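Local coordinates for hypothetical protein SPy0176 (Streptococcus pyogenes serotype M1, PDB 2OQT) that probably acts as the IIA component of an ascorbate-specific phosphotransferase system, passing on phosphoryl groups during ascorbate uptake, at residues S19-T22 against W23-V27; A43-D46 against A47-S51; V60-P63 against G64-M67; P118-V121 against A122-L126; V134-S138 against P139-L143. All blocks are in the same frame, centred on the assembly; numbering follows the deposited sequence.

Contact 1: residues S19-T22 against W23-V27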
loop_
_atom_site.group_PDB
_atom_site.type_symbol
_atom_site.label_atom_id
_atom_site.label_comp_id
_atom_site.label_asym_id
_atom_site.label_seq_id
_atom_site.Cartn_x
_atom_site.Cartn_y
_atom_site.Cartn_z
ATOM N N SER A 19 -4.850 12.933 -4.275
ATOM C CA SER A 19 -4.293 14.086 -3.558
ATOM C C SER A 19 -4.639 14.022 -2.071
ATOM O O SER A 19 -5.801 13.810 -1.709
ATOM C CB SER A 19 -4.815 15.432 -4.143
ATOM O OG SER A 19 -5.229 15.363 -5.513
ATOM N N ALA A 20 -3.653 14.220 -1.203
ATOM C CA ALA A 20 -3.943 14.225 0.226
ATOM C C ALA A 20 -3.106 15.289 0.927
ATOM O O ALA A 20 -2.019 15.591 0.472
ATOM C CB ALA A 20 -3.696 12.819 0.822
ATOM N N ASP A 21 -3.618 15.864 2.021
ATOM C CA ASP A 21 -2.940 16.983 2.718
ATOM C C ASP A 21 -2.257 16.528 3.989
ATOM O O ASP A 21 -1.267 17.135 4.448
ATOM C CB ASP A 21 -3.942 18.083 3.101
ATOM C CG ASP A 21 -4.363 18.946 1.917
ATOM O OD1 ASP A 21 -5.514 19.450 1.955
ATOM O OD2 ASP A 21 -3.551 19.114 0.961
ATOM N N THR A 22 -2.818 15.480 4.584
ATOM C CA THR A 22 -2.272 14.913 5.797
ATOM C C THR A 22 -1.932 13.451 5.498
ATOM O O THR A 22 -2.347 12.912 4.465
ATOM C CB THR A 22 -3.262 15.098 6.991
ATOM O OG1 THR A 22 -4.445 14.322 6.790
ATOM C CG2 THR A 22 -3.673 16.568 7.120
ATOM N N TRP A 23 -1.151 12.816 6.370
ATOM C CA TRP A 23 -0.867 11.401 6.210
ATOM C C TRP A 23 -2.104 10.548 6.611
ATOM O O TRP A 23 -2.316 9.431 6.098
ATOM C CB TRP A 23 0.384 11.028 6.989
ATOM C CG TRP A 23 0.199 11.216 8.426
ATOM C CD1 TRP A 23 0.608 12.279 9.184
ATOM C CD2 TRP A 23 -0.437 10.301 9.312
ATOM N NE1 TRP A 23 0.277 12.071 10.494
ATOM C CE2 TRP A 23 -0.380 10.871 10.605
ATOM C CE3 TRP A 23 -1.041 9.026 9.141
ATOM C CZ2 TRP A 23 -0.908 10.228 11.740
ATOM C CZ3 TRP A 23 -1.578 8.383 10.271
ATOM C CH2 TRP A 23 -1.510 9.005 11.559
ATOM N N GLN A 24 -2.917 11.098 7.507
ATOM C CA GLN A 24 -4.258 10.545 7.730
ATOM C C GLN A 24 -5.151 10.508 6.452
ATOM O O GLN A 24 -5.768 9.493 6.202
ATOM C CB GLN A 24 -4.952 11.269 8.876
ATOM C CG GLN A 24 -4.283 11.079 10.232
ATOM C CD GLN A 24 -3.462 12.287 10.688
ATOM O OE1 GLN A 24 -3.327 12.520 11.897
ATOM N NE2 GLN A 24 -2.920 13.054 9.747
ATOM N N GLU A 25 -5.198 11.602 5.663
ATOM C CA GLU A 25 -5.909 11.653 4.348
ATOM C C GLU A 25 -5.410 10.560 3.423
ATOM O O GLU A 25 -6.184 9.890 2.751
ATOM C CB GLU A 25 -5.686 13.004 3.626
ATOM C CG GLU A 25 -6.873 13.993 3.534
ATOM C CD GLU A 25 -6.853 15.154 4.594
ATOM O OE1 GLU A 25 -6.580 16.330 4.210
ATOM O OE2 GLU A 25 -7.133 14.900 5.803
ATOM N N ALA A 26 -4.095 10.370 3.416
ATOM C CA ALA A 26 -3.435 9.459 2.464
ATOM C C ALA A 26 -3.679 7.996 2.814
ATOM O O ALA A 26 -3.839 7.126 1.953
ATOM C CB ALA A 26 -1.976 9.739 2.423
ATOM N N VAL A 27 -3.718 7.739 4.108
ATOM C CA VAL A 27 -4.029 6.419 4.590
ATOM C C VAL A 27 -5.489 6.086 4.262
ATOM O O VAL A 27 -5.760 5.004 3.767
ATOM C CB VAL A 27 -3.647 6.305 6.080
ATOM C CG1 VAL A 27 -4.335 5.165 6.758
ATOM C CG2 VAL A 27 -2.182 6.139 6.162
#
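T22 and E25 meet at the start of a helix, with the hydroxyl of T22 between them. The two side chains run at a slant to one another. E25 N donates to T22 OG1 over 3.0 Å, and the N-H...O angle is a fairly straight 160°. T22 OG1 also makes a weak bond to the carboxylate of E25, 2.9 Å to E25 OE2. The hydroxyl sits between its own backbone N and carbonyl carbon (chi1 67°), which turns it toward the first amides of the helix. The glutamate chain bends at chi2 and brings its carboxylate back over the threonine. T22 is therefore the N-cap of helix 23-36, and its side chain serves an amide of the open first turn. Its backbone joins in: A26 N donates to T22 O at 3.3 Å.

A20 adds an apolar touch: its CB points at the helix, and A20 CB lies 3.4 Å from E25 CB and 3.9 Å from A26 CB. D21 comes in on the solvent side, its carboxylate plane turned 73° against that of E25. D21 OD1 and E25 OE1 are 4.0 Å apart, so these like charges probably disfavour each other somewhat. Q24 NE2 approaches T22 CB at 3.4 Å. The amide carbon of Q24 lies over one face of the W23 indole, toward its rim. W23 itself turns away from the cap, where its ring meets that of F92 and touches I49 and T52 of helix 42-55.

Contact 2: residues A43-D46 against A47-S51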
loop_
_atom_site.group_PDB
_atom_site.type_symbol
_atom_site.label_atom_id
_atom_site.label_comp_id
_atom_site.label_asym_id
_atom_site.label_seq_id
_atom_site.Cartn_x
_atom_site.Cartn_y
_atom_site.Cartn_z
ATOM N N ALA A 43 -13.314 -0.263 9.805
ATOM C CA ALA A 43 -12.668 -0.459 11.088
ATOM C C ALA A 43 -11.160 -0.768 10.881
ATOM O O ALA A 43 -10.365 -0.681 11.834
ATOM C CB ALA A 43 -13.349 -1.558 11.852
ATOM N N TYR A 44 -10.792 -1.140 9.649
ATOM C CA TYR A 44 -9.396 -1.362 9.271
ATOM C C TYR A 44 -8.670 -0.048 9.126
ATOM O O TYR A 44 -7.606 0.100 9.645
ATOM C CB TYR A 44 -9.237 -2.236 8.003
ATOM C CG TYR A 44 -7.822 -2.765 7.834
ATOM C CD1 TYR A 44 -7.153 -3.392 8.903
ATOM C CD2 TYR A 44 -7.114 -2.603 6.623
ATOM C CE1 TYR A 44 -5.836 -3.870 8.751
ATOM C CE2 TYR A 44 -5.775 -3.071 6.484
ATOM C CZ TYR A 44 -5.163 -3.702 7.537
ATOM O OH TYR A 44 -3.878 -4.169 7.418
ATOM N N TYR A 45 -9.236 0.917 8.427
ATOM C CA TYR A 45 -8.664 2.251 8.447
ATOM C C TYR A 45 -8.434 2.705 9.929
ATOM O O TYR A 45 -7.317 2.913 10.346
ATOM C CB TYR A 45 -9.562 3.195 7.638
ATOM C CG TYR A 45 -9.390 4.671 7.962
ATOM C CD1 TYR A 45 -8.260 5.385 7.534
ATOM C CD2 TYR A 45 -10.341 5.342 8.719
ATOM C CE1 TYR A 45 -8.084 6.766 7.845
ATOM C CE2 TYR A 45 -10.169 6.717 9.048
ATOM C CZ TYR A 45 -9.044 7.416 8.602
ATOM O OH TYR A 45 -8.910 8.755 8.929
ATOM N N ASP A 46 -9.478 2.784 10.736
ATOM C CA ASP A 46 -9.338 3.038 12.163
ATOM C C ASP A 46 -8.183 2.309 12.839
ATOM O O ASP A 46 -7.412 2.903 13.599
ATOM C CB ASP A 46 -10.661 2.720 12.861
ATOM C CG ASP A 46 -11.795 3.533 12.293
ATOM O OD1 ASP A 46 -12.951 3.068 12.211
ATOM O OD2 ASP A 46 -11.501 4.642 11.864
ATOM N N ALA A 47 -8.045 1.023 12.554
ATOM C CA ALA A 47 -7.000 0.274 13.185
ATOM C C ALA A 47 -5.622 0.752 12.662
ATOM O O ALA A 47 -4.627 0.727 13.358
ATOM C CB ALA A 47 -7.241 -1.224 13.007
ATOM N N ILE A 48 -5.548 1.294 11.464
ATOM C CA ILE A 48 -4.235 1.764 11.021
ATOM C C ILE A 48 -3.852 3.062 11.760
ATOM O O ILE A 48 -2.707 3.242 12.197
ATOM C CB ILE A 48 -4.163 1.802 9.486
ATOM C CG1 ILE A 48 -4.247 0.335 8.972
ATOM C CG2 ILE A 48 -2.903 2.502 9.010
ATOM C CD1 ILE A 48 -4.207 0.092 7.454
ATOM N N ILE A 49 -4.844 3.947 11.913
ATOM C CA ILE A 49 -4.654 5.246 12.524
ATOM C C ILE A 49 -4.240 5.043 13.971
ATOM O O ILE A 49 -3.326 5.709 14.445
ATOM C CB ILE A 49 -5.931 6.104 12.481
ATOM C CG1 ILE A 49 -6.375 6.345 11.011
ATOM C CG2 ILE A 49 -5.688 7.447 13.246
ATOM C CD1 ILE A 49 -5.390 7.164 10.136
ATOM N N ALA A 50 -4.931 4.134 14.644
ATOM C CA ALA A 50 -4.684 3.783 16.011
ATOM C C ALA A 50 -3.278 3.173 16.173
ATOM O O ALA A 50 -2.559 3.504 17.094
ATOM C CB ALA A 50 -5.790 2.792 16.500
ATOM N N SER A 51 -2.865 2.270 15.305
ATOM C CA SER A 51 -1.537 1.675 15.512
ATOM C C SER A 51 -0.465 2.699 15.180
ATOM O O SER A 51 0.654 2.634 15.717
ATOM C CB SER A 51 -1.328 0.441 14.619
ATOM O OG SER A 51 -2.267 -0.531 14.952
#
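Two aromatic-aliphatic pairs, each four residues apart on helix 42-55, make this contact: Y44 with I48 and Y45 with I49. In both, the isoleucine lies over one ring face as a CH-pi contact. I48 CD1 is 4.0 Å from the centroid of the Y44 ring and 25° off its normal. The nearest ring atom is Y44 CE2, 3.7 Å from I48 CD1. In the second pair it is I49 CG1 that stands over the face of Y45, and I49 CD1 is 3.6 Å from Y45 CE1. Each tyrosine has CG anti to the backbone N (chi1 -165° in Y44, 159° in Y45), and this swings the ring alongside the next turn.

The backbone beneath is alpha-helical. I49 N bonds Y45 O at 3.1 Å, and A50 N bonds D46 O at 3.0 Å. Further on, S51 OG returns to A47 O at 3.1 Å, reaching it from the face opposite to S51 N.

The two tyrosines go to different places. Y44 is buried beside H69, and its OH bonds L104 O and A70 N. Y45 packs on V27 and R28 of helix 23-36. Dispersion between these aliphatic groups and the ring faces probably steadies both rings, while the Y44 hydroxyl is satisfied by backbone groups outside the helix.

Contact 3: residues V60-P63 against G64-M67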
loop_
_atom_site.group_PDB
_atom_site.type_symbol
_atom_site.label_atom_id
_atom_site.label_comp_id
_atom_site.label_asym_id
_atom_site.label_seq_id
_atom_site.Cartn_x
_atom_site.Cartn_y
_atom_site.Cartn_z
ATOM N N VAL A 60 6.393 2.708 7.103
ATOM C CA VAL A 60 7.085 3.541 6.117
ATOM C C VAL A 60 8.552 3.081 5.977
ATOM O O VAL A 60 9.443 3.664 6.549
ATOM C CB VAL A 60 7.038 5.015 6.499
ATOM C CG1 VAL A 60 7.360 5.824 5.300
ATOM C CG2 VAL A 60 5.676 5.400 7.047
ATOM N N LEU A 61 8.782 2.022 5.222
ATOM C CA LEU A 61 10.056 1.310 5.228
ATOM C C LEU A 61 11.114 1.868 4.316
ATOM O O LEU A 61 12.287 1.841 4.689
ATOM C CB LEU A 61 9.867 -0.181 4.903
ATOM C CG LEU A 61 9.114 -1.105 5.879
ATOM C CD1 LEU A 61 9.112 -0.642 7.331
ATOM C CD2 LEU A 61 7.696 -1.278 5.425
HETATM N N MSE A 62 10.741 2.340 3.128
HETATM C CA MSE A 62 11.729 2.933 2.220
HETATM C C MSE A 62 11.297 4.273 1.617
HETATM O O MSE A 62 10.104 4.560 1.560
HETATM C CB MSE A 62 12.184 1.927 1.157
HETATM C CG MSE A 62 11.090 1.108 0.494
HETATM SE SE MSE A 62 11.615 -0.748 0.030
HETATM C CE MSE A 62 13.186 -0.391 -1.125
ATOM N N PRO A 63 12.277 5.110 1.196
ATOM C CA PRO A 63 12.034 6.467 0.702
ATOM C C PRO A 63 10.855 6.537 -0.239
ATOM O O PRO A 63 10.799 5.827 -1.223
ATOM C CB PRO A 63 13.316 6.796 -0.055
ATOM C CG PRO A 63 14.376 6.076 0.707
ATOM C CD PRO A 63 13.723 4.792 1.186
ATOM N N GLY A 64 9.890 7.364 0.112
ATOM C CA GLY A 64 8.752 7.618 -0.751
ATOM C C GLY A 64 7.593 6.665 -0.698
ATOM O O GLY A 64 6.652 6.874 -1.414
HETATM N N MSE A 65 7.650 5.630 0.132
HETATM C CA MSE A 65 6.578 4.620 0.174
HETATM C C MSE A 65 6.164 4.266 1.589
HETATM O O MSE A 65 7.014 4.223 2.485
HETATM C CB MSE A 65 6.966 3.329 -0.560
HETATM C CG MSE A 65 7.964 2.447 0.188
HETATM SE SE MSE A 65 7.281 0.976 1.371
HETATM C CE MSE A 65 7.331 1.812 3.094
ATOM N N ALA A 66 4.860 4.036 1.776
ATOM C CA ALA A 66 4.325 3.386 2.980
ATOM C C ALA A 66 3.594 2.134 2.551
ATOM O O ALA A 66 2.991 2.116 1.507
ATOM C CB ALA A 66 3.402 4.288 3.707
HETATM N N MSE A 67 3.657 1.089 3.356
HETATM C CA MSE A 67 2.782 -0.060 3.190
HETATM C C MSE A 67 1.855 -0.205 4.403
HETATM O O MSE A 67 2.055 -1.049 5.275
HETATM C CB MSE A 67 3.590 -1.321 2.942
HETATM C CG MSE A 67 4.852 -1.281 3.727
HETATM SE SE MSE A 67 5.724 -2.983 3.903
HETATM C CE MSE A 67 4.131 -4.180 3.603
#
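M62 and M65, both selenomethionines, touch through their CG atoms, 3.4 Å apart, with the chains slanting across each other. In each, CG sits between the backbone N and the carbonyl carbon (chi1 45° in M62, 75° in M65). This raises both chains on the same side, although M62 then leads away. The chain of M65 bends twice and lays its methyl near L61, with M65 CE 3.7 Å from L61 CB. The placing of that methyl is doubtful in detail, since it also runs too close to the L61 backbone. L61 CD2 also lies by the selenium of M67, closer than usual packing, so this detail too is uncertain. V60 takes the other side: V60 CG1 lies 3.3 Å from M65 O, and V60 CG2 is 4.2 Å from A66 CB.

The backbone brings these side chains together. M65 N donates to M62 O at 3.0 Å, closing the loop between them. P63 and G64 occupy the two corners. G64 has a positive phi of 84°, as the third residue of a type II turn commonly does.

Farther out, M62 and M65 both pack on F124 of helix 111-124, and M67 meets I117 and I120 of that helix. V60 and A66 lie against V98 of strand 97-105, to which G64 and A66 are also hydrogen-bonded, and V60 O accepts from K96 NZ. This is a type II beta turn, M62 to M65, with proline then glycine at its corners. It turns the chain into strand 64-66, which runs parallel to 97-105 in the mixed sheet.

Contact 4: residues P118-V121 against A122-L126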
loop_
_atom_site.group_PDB
_atom_site.type_symbol
_atom_site.label_atom_id
_atom_site.label_comp_id
_atom_site.label_asym_id
_atom_site.label_seq_id
_atom_site.Cartn_x
_atom_site.Cartn_y
_atom_site.Cartn_z
ATOM N N PRO A 118 8.602 -9.195 1.228
ATOM C CA PRO A 118 9.503 -9.570 0.136
ATOM C C PRO A 118 9.003 -9.095 -1.230
ATOM O O PRO A 118 9.800 -8.575 -2.013
ATOM C CB PRO A 118 9.539 -11.095 0.201
ATOM C CG PRO A 118 9.136 -11.436 1.566
ATOM C CD PRO A 118 8.216 -10.368 2.037
ATOM N N GLN A 119 7.701 -9.235 -1.496
ATOM C CA GLN A 119 7.133 -8.810 -2.768
ATOM C C GLN A 119 7.218 -7.297 -2.901
ATOM O O GLN A 119 7.612 -6.773 -3.948
ATOM C CB GLN A 119 5.682 -9.289 -2.910
ATOM C CG GLN A 119 5.531 -10.790 -3.181
ATOM C CD GLN A 119 4.079 -11.256 -3.334
ATOM O OE1 GLN A 119 3.454 -11.068 -4.394
ATOM N NE2 GLN A 119 3.545 -11.897 -2.279
ATOM N N ILE A 120 6.868 -6.593 -1.826
ATOM C CA ILE A 120 6.814 -5.123 -1.835
ATOM C C ILE A 120 8.226 -4.593 -2.050
ATOM O O ILE A 120 8.460 -3.718 -2.892
ATOM C CB ILE A 120 6.266 -4.554 -0.502
ATOM C CG1 ILE A 120 5.006 -5.300 -0.031
ATOM C CG2 ILE A 120 5.996 -3.052 -0.608
ATOM C CD1 ILE A 120 3.727 -4.640 -0.378
ATOM N N VAL A 121 9.157 -5.149 -1.268
ATOM C CA VAL A 121 10.572 -4.817 -1.348
ATOM C C VAL A 121 11.078 -4.855 -2.784
ATOM O O VAL A 121 11.770 -3.940 -3.202
ATOM C CB VAL A 121 11.414 -5.738 -0.453
ATOM C CG1 VAL A 121 12.888 -5.590 -0.767
ATOM C CG2 VAL A 121 11.178 -5.398 1.016
ATOM N N ALA A 122 10.695 -5.906 -3.517
ATOM C CA ALA A 122 11.118 -6.172 -4.888
ATOM C C ALA A 122 10.655 -5.106 -5.865
ATOM O O ALA A 122 11.426 -4.675 -6.737
ATOM C CB ALA A 122 10.645 -7.538 -5.327
ATOM N N LEU A 123 9.406 -4.669 -5.721
ATOM C CA LEU A 123 8.849 -3.611 -6.586
ATOM C C LEU A 123 9.608 -2.314 -6.415
ATOM O O LEU A 123 9.844 -1.576 -7.382
ATOM C CB LEU A 123 7.370 -3.373 -6.280
ATOM C CG LEU A 123 6.650 -2.286 -7.090
ATOM C CD1 LEU A 123 6.465 -2.670 -8.556
ATOM C CD2 LEU A 123 5.300 -1.980 -6.459
ATOM N N PHE A 124 9.988 -2.032 -5.181
ATOM C CA PHE A 124 10.602 -0.747 -4.895
ATOM C C PHE A 124 12.108 -0.781 -5.088
ATOM O O PHE A 124 12.725 0.276 -5.216
ATOM C CB PHE A 124 10.200 -0.242 -3.511
ATOM C CG PHE A 124 8.726 0.086 -3.403
ATOM C CD1 PHE A 124 8.214 1.243 -3.994
ATOM C CD2 PHE A 124 7.850 -0.777 -2.736
ATOM C CE1 PHE A 124 6.860 1.539 -3.909
ATOM C CE2 PHE A 124 6.491 -0.490 -2.642
ATOM C CZ PHE A 124 5.990 0.662 -3.228
ATOM N N GLU A 125 12.671 -1.993 -5.139
ATOM C CA GLU A 125 14.072 -2.222 -5.470
ATOM C C GLU A 125 14.353 -2.125 -6.981
ATOM O O GLU A 125 15.474 -2.390 -7.432
ATOM C CB GLU A 125 14.509 -3.589 -4.943
ATOM C CG GLU A 125 14.762 -3.616 -3.432
ATOM C CD GLU A 125 15.651 -4.787 -2.980
ATOM O OE1 GLU A 125 15.908 -5.707 -3.809
ATOM O OE2 GLU A 125 16.085 -4.780 -1.792
ATOM N N LEU A 126 13.330 -1.764 -7.756
ATOM C CA LEU A 126 13.504 -1.494 -9.174
ATOM C C LEU A 126 14.019 -0.076 -9.411
ATOM O O LEU A 126 13.477 0.905 -8.870
ATOM C CB LEU A 126 12.199 -1.638 -9.941
ATOM C CG LEU A 126 11.478 -2.940 -10.237
ATOM C CD1 LEU A 126 10.279 -2.557 -11.083
ATOM C CD2 LEU A 126 12.347 -3.977 -10.945
#
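F124 leans back on I120, one turn earlier in the last part of helix 111-124. The two side chains lie side by side and point the same way. Starting at the base, F124 CB lies 3.9 Å from I120 O. The ring then turns so that F124 CD2 comes 3.0 Å from I120 O. That oxygen also accepts the helix bond from F124 N, with F124 N to I120 O at 3.2 Å. Next along the ring, F124 CE2 meets I120 CG2 at 3.3 Å. The methyl lies in the plane of the ring, at its edge. The I120 torsion puts CG2 opposite the backbone N, and so beside the ring edge. L123 CD2 stands over one face of the ring, toward the rim. Farther round, F124 CE1 meets M65 CB.

Beyond the helix, the F124 side chain packs on M62, on V100 and L102 of strand 97-105 and on L133 of helix 129-134. I120 and L123 also touch L102, so this face joins the helix to the sheet.

V121 and E125 repeat the side-by-side pairing on a more exposed face. E125 N donates to V121 O at 2.9 Å. The glutamate chain then runs out along the valine, and E125 OE2 ends 3.5 Å from V121 CG1.

Contact 5: residues V134-S138 against P139-L143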
loop_
_atom_site.group_PDB
_atom_site.type_symbol
_atom_site.label_atom_id
_atom_site.label_comp_id
_atom_site.label_asym_id
_atom_site.label_seq_id
_atom_site.Cartn_x
_atom_site.Cartn_y
_atom_site.Cartn_z
ATOM N N VAL A 134 4.819 7.040 -9.938
ATOM C CA VAL A 134 4.070 8.324 -9.912
ATOM C C VAL A 134 3.647 8.781 -11.316
ATOM O O VAL A 134 2.555 9.313 -11.492
ATOM C CB VAL A 134 4.812 9.436 -9.072
ATOM C CG1 VAL A 134 4.374 10.848 -9.451
ATOM C CG2 VAL A 134 4.565 9.230 -7.596
ATOM N N ALA A 135 4.500 8.512 -12.304
ATOM C CA ALA A 135 4.269 8.851 -13.718
ATOM C C ALA A 135 3.464 7.799 -14.514
ATOM O O ALA A 135 3.212 7.969 -15.726
ATOM C CB ALA A 135 5.603 9.100 -14.397
ATOM N N CYS A 136 3.095 6.705 -13.845
ATOM C CA CYS A 136 2.188 5.704 -14.405
ATOM C C CYS A 136 0.833 6.315 -14.766
ATOM O O CYS A 136 0.226 7.041 -13.987
ATOM C CB CYS A 136 1.999 4.542 -13.434
ATOM S SG CYS A 136 3.113 3.153 -13.710
ATOM N N GLN A 137 0.367 5.980 -15.959
ATOM C CA GLN A 137 -0.782 6.636 -16.567
ATOM C C GLN A 137 -2.034 5.741 -16.580
ATOM O O GLN A 137 -3.079 6.160 -17.073
ATOM C CB GLN A 137 -0.391 7.077 -17.995
ATOM C CG GLN A 137 -0.693 8.529 -18.322
ATOM C CD GLN A 137 -0.209 9.517 -17.249
ATOM O OE1 GLN A 137 0.937 9.450 -16.779
ATOM N NE2 GLN A 137 -1.084 10.454 -16.872
ATOM N N SER A 138 -1.906 4.520 -16.033
ATOM C CA SER A 138 -2.982 3.508 -15.965
ATOM C C SER A 138 -2.576 2.225 -15.183
ATOM O O SER A 138 -1.419 1.791 -15.250
ATOM C CB SER A 138 -3.450 3.127 -17.377
ATOM O OG SER A 138 -2.656 2.089 -17.930
ATOM N N PRO A 139 -3.541 1.580 -14.483
ATOM C CA PRO A 139 -3.216 0.379 -13.712
ATOM C C PRO A 139 -2.449 -0.652 -14.526
ATOM O O PRO A 139 -1.602 -1.355 -13.965
ATOM C CB PRO A 139 -4.579 -0.171 -13.322
ATOM C CG PRO A 139 -5.476 0.959 -13.391
ATOM C CD PRO A 139 -4.969 1.921 -14.384
ATOM N N LYS A 140 -2.740 -0.725 -15.832
ATOM C CA LYS A 140 -1.997 -1.584 -16.780
ATOM C C LYS A 140 -0.476 -1.482 -16.570
ATOM O O LYS A 140 0.188 -2.497 -16.337
ATOM C CB LYS A 140 -2.371 -1.287 -18.238
ATOM C CG LYS A 140 -1.513 -2.082 -19.266
ATOM C CD LYS A 140 -1.775 -1.727 -20.761
ATOM C CE LYS A 140 -1.726 -0.191 -21.024
ATOM N NZ LYS A 140 -2.554 0.248 -22.207
ATOM N N GLU A 141 0.076 -0.272 -16.614
ATOM C CA GLU A 141 1.530 -0.153 -16.436
ATOM C C GLU A 141 2.021 -0.318 -15.021
ATOM O O GLU A 141 3.157 -0.732 -14.817
ATOM C CB GLU A 141 2.139 1.091 -17.096
ATOM C CG GLU A 141 1.309 2.325 -17.107
ATOM C CD GLU A 141 1.539 3.108 -18.390
ATOM O OE1 GLU A 141 1.915 4.311 -18.337
ATOM O OE2 GLU A 141 1.347 2.482 -19.457
ATOM N N VAL A 142 1.176 -0.017 -14.041
ATOM C CA VAL A 142 1.503 -0.397 -12.674
ATOM C C VAL A 142 1.668 -1.916 -12.627
ATOM O O VAL A 142 2.700 -2.417 -12.196
ATOM C CB VAL A 142 0.477 0.096 -11.640
ATOM C CG1 VAL A 142 0.786 -0.472 -10.271
ATOM C CG2 VAL A 142 0.463 1.626 -11.570
ATOM N N LEU A 143 0.680 -2.645 -13.131
ATOM C CA LEU A 143 0.763 -4.101 -13.169
ATOM C C LEU A 143 1.977 -4.587 -13.985
ATOM O O LEU A 143 2.551 -5.637 -13.702
ATOM C CB LEU A 143 -0.540 -4.714 -13.706
ATOM C CG LEU A 143 -1.807 -5.003 -12.856
ATOM C CD1 LEU A 143 -1.546 -5.425 -11.383
ATOM C CD2 LEU A 143 -2.800 -3.871 -12.893
#
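C136 and V142 form the tight part of this contact, where a loop leads into helix 139-149 with S138 at the N-cap position. C136 points its side chain at the helix. C136 SG is 3.7 Å from V142 CG2 and equally close to V142 N, and it also lies 3.9 Å from E141 CG. V142 holds CG2 anti to its carbonyl carbon, which sets this methyl on the cysteine side. Both residues are buried. C136 also meets L16 and V142 meets I14, so the helix start is tied to strand 14-18 of the sheet.

Across the first turn S138 O takes two weak bonds, from E141 N and V142 N. The longer, from V142 N to S138 O, is 3.4 Å.

The outer side is more open and more polar. P139 and K140 are exposed, and the lysine chain leads away from the loop after K140 CB passes S138 OG at 3.4 Å. Q137 is exposed too. What crosses here is one bond from its backbone to the side chain of E141. The glutamate has chi1 35° and a bend at chi2, and together these fold its carboxylate back over the loop. Q137 N donates to E141 OE1 over 3.3 Å, arriving from above the carboxylate plane, 37° out of it.

The five contacts follow one another along a single chain and form two touching pairs. Contacts 1 and 2 join helices 23-36 and 42-55: V27 CG1 lies 3.8 Å from I48 CG2, and W23 CZ3 is 4.0 Å from I49 CD1. Contacts 3 and 4 meet where the turn packs on helix 111-124, with M65 CB 3.8 Å from F124 CE1. Contact 5 touches none of the others; its nearest neighbour is contact 4, about 5 Å away between nearest atoms. Contacts 2 and 5 lie on opposite sides of the chain's centre, their centres 28 Å apart. IIA domains of this family carry the phosphoryl group on a histidine, and H69, touched by Y44 of contact 2, may be that residue.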